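Local coordinates for protein uroporphyrinogen-III C-methyltransferase (Pseudomonas denitrificans, PDB 1S4D) that methylates uroporphyrinogen III at C-2 and then C-7 with S-adenosyl-L-methionine, giving precorrin-2 for cobalamin and siroheme biosynthesis, at residues Q40-V45 against G92-R97; S16-G21 against R124-I129. All blocks are in the same frame, centred on the assembly; numbering follows the deposited sequence.

Contact 1 (Q40-V45 against G92-R97); sequences QADVIV and GNRVLR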
ATOM      1  N   GLN B  40     -12.410  14.922 -13.804  1.00 29.01           N
ATOM      2  CA  GLN B  40     -12.101  15.205 -15.208  1.00 28.46           C
ATOM      3  C   GLN B  40     -12.627  14.155 -16.175  1.00 28.21           C
ATOM      4  O   GLN B  40     -12.848  14.451 -17.350  1.00 28.41           O
ATOM      5  CB  GLN B  40     -10.597  15.326 -15.406  1.00 27.81           C
ATOM      6  CG  GLN B  40     -10.064  16.695 -15.123  1.00 28.71           C
ATOM      7  CD  GLN B  40      -8.547  16.744 -15.085  1.00 29.93           C
ATOM      8  OE1 GLN B  40      -7.975  17.093 -14.068  1.00 32.69           O
ATOM      9  NE2 GLN B  40      -7.900  16.402 -16.189  1.00 29.30           N
ATOM     10  N   ALA B  41     -12.812  12.929 -15.689  1.00 27.84           N
ATOM     11  CA  ALA B  41     -13.108  11.791 -16.559  1.00 27.29           C
ATOM     12  C   ALA B  41     -14.356  11.929 -17.444  1.00 27.03           C
ATOM     13  O   ALA B  41     -15.391  12.437 -17.021  1.00 26.77           O
ATOM     14  CB  ALA B  41     -13.180  10.536 -15.754  1.00 27.39           C
ATOM     15  N   ASP B  42     -14.245  11.458 -18.678  1.00 26.76           N
ATOM     16  CA  ASP B  42     -15.413  11.316 -19.535  1.00 26.26           C
ATOM     17  C   ASP B  42     -16.108  10.010 -19.231  1.00 26.09           C
ATOM     18  O   ASP B  42     -17.317   9.919 -19.324  1.00 26.64           O
ATOM     19  CB  ASP B  42     -15.028  11.379 -21.010  1.00 26.04           C
ATOM     20  CG  ASP B  42     -14.572  12.757 -21.432  1.00 25.07           C
ATOM     21  OD1 ASP B  42     -15.299  13.728 -21.143  1.00 24.45           O
ATOM     22  OD2 ASP B  42     -13.511  12.966 -22.052  1.00 22.57           O
ATOM     23  N   VAL B  43     -15.341   9.003 -18.852  1.00 25.84           N
ATOM     24  CA  VAL B  43     -15.904   7.702 -18.557  1.00 25.85           C
ATOM     25  C   VAL B  43     -15.109   7.031 -17.436  1.00 25.64           C
ATOM     26  O   VAL B  43     -13.890   7.097 -17.395  1.00 25.94           O
ATOM     27  CB  VAL B  43     -16.086   6.837 -19.867  1.00 25.83           C
ATOM     28  CG1 VAL B  43     -14.775   6.642 -20.617  1.00 25.79           C
ATOM     29  CG2 VAL B  43     -16.776   5.515 -19.579  1.00 24.66           C
ATOM     30  N   ILE B  44     -15.824   6.443 -16.490  1.00 25.25           N
ATOM     31  CA  ILE B  44     -15.218   5.828 -15.318  1.00 24.86           C
ATOM     32  C   ILE B  44     -15.605   4.364 -15.350  1.00 25.76           C
ATOM     33  O   ILE B  44     -16.779   4.005 -15.107  1.00 25.72           O
ATOM     34  CB  ILE B  44     -15.728   6.504 -14.023  1.00 24.33           C
ATOM     35  CG1 ILE B  44     -15.294   7.965 -13.990  1.00 23.25           C
ATOM     36  CG2 ILE B  44     -15.207   5.788 -12.776  1.00 23.78           C
ATOM     37  CD1 ILE B  44     -15.929   8.754 -12.915  1.00 23.08           C
ATOM     38  N   VAL B  45     -14.634   3.526 -15.705  1.00 26.20           N
ATOM     39  CA  VAL B  45     -14.835   2.091 -15.734  1.00 26.68           C
ATOM     40  C   VAL B  45     -14.366   1.590 -14.384  1.00 27.79           C
ATOM     41  O   VAL B  45     -13.179   1.688 -14.040  1.00 28.33           O
ATOM     42  CB  VAL B  45     -14.056   1.462 -16.890  1.00 26.56           C
ATOM     43  CG1 VAL B  45     -14.259  -0.051 -16.952  1.00 25.87           C
ATOM     44  CG2 VAL B  45     -14.485   2.099 -18.188  1.00 25.90           C
ATOM     45  N   GLY B  92     -11.251   9.101 -28.147  1.00 23.89           N
ATOM     46  CA  GLY B  92     -10.940  10.433 -27.680  1.00 23.02           C
ATOM     47  C   GLY B  92     -11.476  10.800 -26.317  1.00 22.87           C
ATOM     48  O   GLY B  92     -11.423  11.967 -25.949  1.00 22.84           O
ATOM     49  N   ASN B  93     -11.991   9.823 -25.568  1.00 22.04           N
ATOM     50  CA  ASN B  93     -12.417  10.054 -24.188  1.00 21.32           C
ATOM     51  C   ASN B  93     -11.216  10.210 -23.239  1.00 20.84           C
ATOM     52  O   ASN B  93     -10.143   9.650 -23.476  1.00 20.45           O
ATOM     53  CB  ASN B  93     -13.320   8.915 -23.676  1.00 20.98           C
ATOM     54  CG  ASN B  93     -14.666   8.865 -24.374  1.00 21.61           C
ATOM     55  OD1 ASN B  93     -15.570   9.630 -24.053  1.00 21.65           O
ATOM     56  ND2 ASN B  93     -14.811   7.945 -25.336  1.00 22.53           N
ATOM     57  N   ARG B  94     -11.404  10.984 -22.173  1.00 20.40           N
ATOM     58  CA  ARG B  94     -10.509  10.943 -21.031  1.00 20.33           C
ATOM     59  C   ARG B  94     -11.009   9.755 -20.201  1.00 20.23           C
ATOM     60  O   ARG B  94     -12.139   9.775 -19.698  1.00 19.76           O
ATOM     61  CB  ARG B  94     -10.595  12.244 -20.219  1.00 20.67           C
ATOM     62  CG  ARG B  94     -10.391  13.568 -21.000  1.00 21.51           C
ATOM     63  CD  ARG B  94     -10.980  14.757 -20.270  1.00 24.73           C
ATOM     64  NE  ARG B  94     -11.189  15.924 -21.119  1.00 29.97           N
ATOM     65  CZ  ARG B  94     -10.255  16.862 -21.355  1.00 33.14           C
ATOM     66  NH1 ARG B  94      -9.045  16.767 -20.801  1.00 33.46           N
ATOM     67  NH2 ARG B  94     -10.526  17.893 -22.148  1.00 32.24           N
ATOM     68  N   VAL B  95     -10.185   8.714 -20.093  1.00 19.88           N
ATOM     69  CA  VAL B  95     -10.614   7.435 -19.531  1.00 19.63           C
ATOM     70  C   VAL B  95      -9.991   7.164 -18.166  1.00 20.27           C
ATOM     71  O   VAL B  95      -8.751   7.181 -18.013  1.00 20.56           O
ATOM     72  CB  VAL B  95     -10.274   6.244 -20.483  1.00 19.22           C
ATOM     73  CG1 VAL B  95     -10.911   4.971 -19.995  1.00 18.13           C
ATOM     74  CG2 VAL B  95     -10.723   6.532 -21.887  1.00 17.34           C
ATOM     75  N   LEU B  96     -10.863   6.908 -17.193  1.00 20.48           N
ATOM     76  CA  LEU B  96     -10.486   6.563 -15.827  1.00 21.30           C
ATOM     77  C   LEU B  96     -10.869   5.119 -15.570  1.00 21.70           C
ATOM     78  O   LEU B  96     -12.074   4.774 -15.635  1.00 21.55           O
ATOM     79  CB  LEU B  96     -11.286   7.438 -14.851  1.00 21.55           C
ATOM     80  CG  LEU B  96     -10.667   7.991 -13.569  1.00 21.99           C
ATOM     81  CD1 LEU B  96     -11.773   8.499 -12.765  1.00 24.06           C
ATOM     82  CD2 LEU B  96      -9.961   6.959 -12.782  1.00 22.06           C
ATOM     83  N   ARG B  97      -9.877   4.266 -15.306  1.00 22.06           N
ATOM     84  CA  ARG B  97     -10.175   2.881 -14.882  1.00 22.47           C
ATOM     85  C   ARG B  97      -9.987   2.925 -13.388  1.00 22.12           C
ATOM     86  O   ARG B  97      -8.862   3.118 -12.935  1.00 21.64           O
ATOM     87  CB  ARG B  97      -9.258   1.849 -15.559  1.00 22.23           C
ATOM     88  CG  ARG B  97      -9.195   0.461 -14.901  1.00 24.85           C
ATOM     89  CD  ARG B  97     -10.122  -0.628 -15.495  1.00 27.41           C
ATOM     90  NE  ARG B  97     -11.202  -0.909 -14.556  1.00 32.40           N
ATOM     91  CZ  ARG B  97     -11.438  -2.066 -13.935  1.00 35.64           C
ATOM     92  NH1 ARG B  97     -10.711  -3.160 -14.159  1.00 38.01           N
ATOM     93  NH2 ARG B  97     -12.449  -2.130 -13.088  1.00 38.44           N
TER
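Asp42 and Arg94 meet where two parallel strands, 43-46 and 94-99, begin to pair. The Asp42 carboxylate turns back beside its own backbone N (chi1 -69°), which lets OD2 take the backbone N-H of Arg94 on its anti lone pair, 2.9 Å away and almost straight. In return Asp42 N donates to Arg94 O, so the two residues grip each other before the regular ladder starts.

The Arg94 side chain passes slantwise over the Asp42 carboxylate. Its CB and CG both touch OD2 of Asp42, Arg94 CG lying 3.3 Å from Asp42 OD2; CD touches both that oxygen and Gln40 O; NE makes only a long salt bridge to OD2, the carboxylate and guanidinium planes 54° apart. At the tip, NH1 is hydrogen-bonded to Leu12 O. An alanine in place of Asp42 would probably leave the Arg94 N-H without its acceptor and the guanidinium without this nearby negative charge.

Further on, Leu96 N donates to Val43 O at 3.0 Å and Val45 N to Leu96 O at 2.8 Å. Leu96 CD1 lies beside Ile44 CG1 (3.8 Å), while its CB rests on Ala41 CB. Arg97, bent at chi2 and chi3, brings NE round to Val45 O in the guanidinium plane, a weak bond of 3.3 Å; its NH groups form salt bridges with Asp47 and Glu112.

The Ile44 and Leu96 face packs on helix 32-40, the Val45, Val95 and Arg97 face on helix 78-90, and strand 63-66 pairs along the far edge of 43-46.

Contact 2 (S16-G21 against R124-I129); sequences SVWLVG and RIVPGI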
ATOM      1  N   SER B  16      -6.303   9.131 -23.348  1.00 22.57           N
ATOM      2  CA  SER B  16      -5.426   8.370 -22.480  1.00 22.27           C
ATOM      3  C   SER B  16      -6.199   7.671 -21.369  1.00 21.77           C
ATOM      4  O   SER B  16      -7.359   7.979 -21.120  1.00 22.06           O
ATOM      5  CB  SER B  16      -4.275   9.231 -21.950  1.00 22.17           C
ATOM      6  OG  SER B  16      -4.752  10.263 -21.130  1.00 23.62           O
ATOM      7  N   VAL B  17      -5.558   6.701 -20.732  1.00 21.37           N
ATOM      8  CA  VAL B  17      -6.185   5.973 -19.641  1.00 21.07           C
ATOM      9  C   VAL B  17      -5.373   6.116 -18.340  1.00 21.65           C
ATOM     10  O   VAL B  17      -4.149   5.886 -18.320  1.00 21.81           O
ATOM     11  CB  VAL B  17      -6.371   4.483 -20.003  1.00 20.99           C
ATOM     12  CG1 VAL B  17      -7.059   3.743 -18.873  1.00 18.87           C
ATOM     13  CG2 VAL B  17      -7.134   4.319 -21.354  1.00 19.30           C
ATOM     14  N   TRP B  18      -6.044   6.533 -17.269  1.00 21.31           N
ATOM     15  CA  TRP B  18      -5.459   6.421 -15.947  1.00 21.55           C
ATOM     16  C   TRP B  18      -5.993   5.159 -15.238  1.00 22.10           C
ATOM     17  O   TRP B  18      -7.218   4.933 -15.161  1.00 22.35           O
ATOM     18  CB  TRP B  18      -5.760   7.666 -15.131  1.00 21.25           C
ATOM     19  CG  TRP B  18      -5.096   8.908 -15.624  1.00 20.64           C
ATOM     20  CD1 TRP B  18      -4.566   9.130 -16.872  1.00 21.81           C
ATOM     21  CD2 TRP B  18      -4.853  10.101 -14.878  1.00 19.24           C
ATOM     22  NE1 TRP B  18      -4.021  10.389 -16.947  1.00 19.42           N
ATOM     23  CE2 TRP B  18      -4.184  11.011 -15.739  1.00 18.44           C
ATOM     24  CE3 TRP B  18      -5.120  10.498 -13.559  1.00 18.35           C
ATOM     25  CZ2 TRP B  18      -3.789  12.283 -15.333  1.00 15.60           C
ATOM     26  CZ3 TRP B  18      -4.740  11.774 -13.160  1.00 17.69           C
ATOM     27  CH2 TRP B  18      -4.082  12.650 -14.053  1.00 17.29           C
ATOM     28  N   LEU B  19      -5.069   4.328 -14.756  1.00 22.31           N
ATOM     29  CA  LEU B  19      -5.391   3.251 -13.825  1.00 22.47           C
ATOM     30  C   LEU B  19      -5.246   3.843 -12.418  1.00 22.73           C
ATOM     31  O   LEU B  19      -4.146   4.185 -11.995  1.00 23.13           O
ATOM     32  CB  LEU B  19      -4.448   2.072 -14.035  1.00 22.53           C
ATOM     33  CG  LEU B  19      -4.611   1.262 -15.342  1.00 24.01           C
ATOM     34  CD1 LEU B  19      -4.389   2.103 -16.534  1.00 25.17           C
ATOM     35  CD2 LEU B  19      -3.623   0.141 -15.419  1.00 24.96           C
ATOM     36  N   VAL B  20      -6.371   3.990 -11.721  1.00 22.39           N
ATOM     37  CA  VAL B  20      -6.466   4.735 -10.472  1.00 21.74           C
ATOM     38  C   VAL B  20      -7.000   3.833  -9.358  1.00 22.29           C
ATOM     39  O   VAL B  20      -8.052   3.148  -9.526  1.00 21.76           O
ATOM     40  CB  VAL B  20      -7.446   5.924 -10.621  1.00 21.77           C
ATOM     41  CG1 VAL B  20      -7.575   6.683  -9.331  1.00 21.32           C
ATOM     42  CG2 VAL B  20      -7.016   6.860 -11.738  1.00 21.47           C
ATOM     43  N   GLY B  21      -6.277   3.825  -8.230  1.00 22.03           N
ATOM     44  CA  GLY B  21      -6.717   3.103  -7.054  1.00 21.90           C
ATOM     45  C   GLY B  21      -7.811   3.910  -6.381  1.00 21.93           C
ATOM     46  O   GLY B  21      -7.651   5.113  -6.189  1.00 22.56           O
ATOM     47  N   ARG B 124      -1.297   6.653 -17.235  1.00 24.68           N
ATOM     48  CA  ARG B 124      -0.632   6.997 -15.992  1.00 24.29           C
ATOM     49  C   ARG B 124      -1.091   5.956 -14.960  1.00 23.90           C
ATOM     50  O   ARG B 124      -2.202   5.425 -15.093  1.00 24.04           O
ATOM     51  CB  ARG B 124      -1.070   8.400 -15.551  1.00 24.48           C
ATOM     52  CG  ARG B 124      -0.816   8.689 -14.068  1.00 25.36           C
ATOM     53  CD  ARG B 124      -1.098  10.109 -13.641  1.00 26.61           C
ATOM     54  NE  ARG B 124      -0.198  11.068 -14.280  1.00 27.36           N
ATOM     55  CZ  ARG B 124       0.718  11.794 -13.660  1.00 27.21           C
ATOM     56  NH1 ARG B 124       0.905  11.681 -12.348  1.00 27.54           N
ATOM     57  NH2 ARG B 124       1.459  12.639 -14.368  1.00 26.68           N
ATOM     58  N   ILE B 125      -0.257   5.673 -13.951  1.00 23.04           N
ATOM     59  CA  ILE B 125      -0.699   4.922 -12.767  1.00 22.08           C
ATOM     60  C   ILE B 125      -0.845   5.844 -11.562  1.00 21.60           C
ATOM     61  O   ILE B 125       0.035   6.645 -11.260  1.00 21.99           O
ATOM     62  CB  ILE B 125       0.282   3.775 -12.420  1.00 22.41           C
ATOM     63  CG1 ILE B 125       0.482   2.833 -13.618  1.00 22.44           C
ATOM     64  CG2 ILE B 125      -0.183   3.001 -11.162  1.00 21.67           C
ATOM     65  CD1 ILE B 125      -0.746   2.000 -13.991  1.00 22.02           C
ATOM     66  N   VAL B 126      -1.964   5.716 -10.874  1.00 20.28           N
ATOM     67  CA  VAL B 126      -2.198   6.455  -9.674  1.00 19.52           C
ATOM     68  C   VAL B 126      -2.392   5.459  -8.557  1.00 19.33           C
ATOM     69  O   VAL B 126      -3.439   4.822  -8.439  1.00 19.24           O
ATOM     70  CB  VAL B 126      -3.447   7.326  -9.805  1.00 19.98           C
ATOM     71  CG1 VAL B 126      -3.765   8.037  -8.458  1.00 19.33           C
ATOM     72  CG2 VAL B 126      -3.269   8.314 -10.927  1.00 18.87           C
ATOM     73  N   PRO B 127      -1.350   5.288  -7.761  1.00 19.03           N
ATOM     74  CA  PRO B 127      -1.411   4.499  -6.534  1.00 18.15           C
ATOM     75  C   PRO B 127      -2.633   4.746  -5.691  1.00 17.80           C
ATOM     76  O   PRO B 127      -3.161   5.844  -5.677  1.00 18.41           O
ATOM     77  CB  PRO B 127      -0.189   4.999  -5.797  1.00 18.21           C
ATOM     78  CG  PRO B 127       0.782   5.106  -6.894  1.00 18.15           C
ATOM     79  CD  PRO B 127       0.012   5.795  -8.002  1.00 18.78           C
ATOM     80  N   GLY B 128      -3.083   3.715  -4.991  1.00 17.75           N
ATOM     81  CA  GLY B 128      -4.131   3.850  -3.997  1.00 17.80           C
ATOM     82  C   GLY B 128      -3.810   3.122  -2.703  1.00 18.09           C
ATOM     83  O   GLY B 128      -2.871   2.346  -2.643  1.00 18.34           O
ATOM     84  N   ILE B 129      -4.583   3.378  -1.656  1.00 18.30           N
ATOM     85  CA  ILE B 129      -4.429   2.660  -0.412  1.00 17.85           C
ATOM     86  C   ILE B 129      -4.865   1.203  -0.599  1.00 19.43           C
ATOM     87  O   ILE B 129      -5.946   0.915  -1.155  1.00 19.43           O
ATOM     88  CB  ILE B 129      -5.281   3.298   0.661  1.00 17.27           C
ATOM     89  CG1 ILE B 129      -4.922   4.774   0.851  1.00 15.34           C
ATOM     90  CG2 ILE B 129      -5.184   2.478   1.939  1.00 16.86           C
ATOM     91  CD1 ILE B 129      -3.470   5.061   1.321  1.00 14.71           C
TER
HETATM   92  O   HOH W   1      -5.666   6.832  -5.183  1.00 49.64           O
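With CG of Trp18 beside its backbone N (chi1 -67°) and CG of Arg124 anti to its own (chi1 161°), the two side chains lie alongside each other on one face of the parallel sheet, which they share because they are paired across the strands. This sheet forms the N-terminal half of the tetrapyrrole methylase fold, and strand 16-21 pairs here with strand 123-126. Extended through CD, Arg124 lays CB and CD over the indole: CD is a CH-pi partner 3.7 Å from the centroid of the six-membered ring of Trp18, and CB covers CD1 and NE1. The bend at chi3 then redirects NE and the guanidinium, which is turned 36° from the ring and too far off for more than a weak cation-pi attraction.

On the same face Val126 CG2 reaches Trp18 CE3 at 3.9 Å and also meets Val20 CG2. Helix 32-40 covers this side through Ala34, Ala37 and His33. On the other face Ile125 folds its CD1 back against Leu19, 3.7 Å from CB. Trp257 of the second subunit packs on Ile125 and Arg124, residues of opposite faces.

Backbone bonds zip the strands together: Leu19 N to Arg124 O, Val126 N to Leu19 O, and Gly21 N to Val126 O. Beyond them the two segments draw in to 4.1 Å between Gly21 CA and Gly128 CA, a spacing that a CB on either would violate. Gly128 N is held by Asp102, which binds S-adenosyl-L-homocysteine. One water donates to both Gly21 O, at 2.8 Å, and Pro127 O.

Overall arrangement
Contacts 1 and 2 belong to one five-stranded parallel sheet, ordered 63-66, 43-46, 94-99, 16-21, 123-126, with their centres about 12 Å apart. Strand 16-21 comes first in the chain and 123-126 last, so both strands of contact 1 fall between the two of contact 2. The contacts join where 94-99 and 16-21 pair: Arg97 N and Trp18 O, and Val95 O and Trp18 N, are probable hydrogen bonds. Helix 32-40 packs on side chains of both. The loop after strand 123-126 brings contact 2 nearer the bound S-adenosyl-L-homocysteine (Gly128 about 7 Å from it at nearest atoms) than contact 1, whose Arg97 side chain is about 10 Å away. The second subunit touches contact 2 alone.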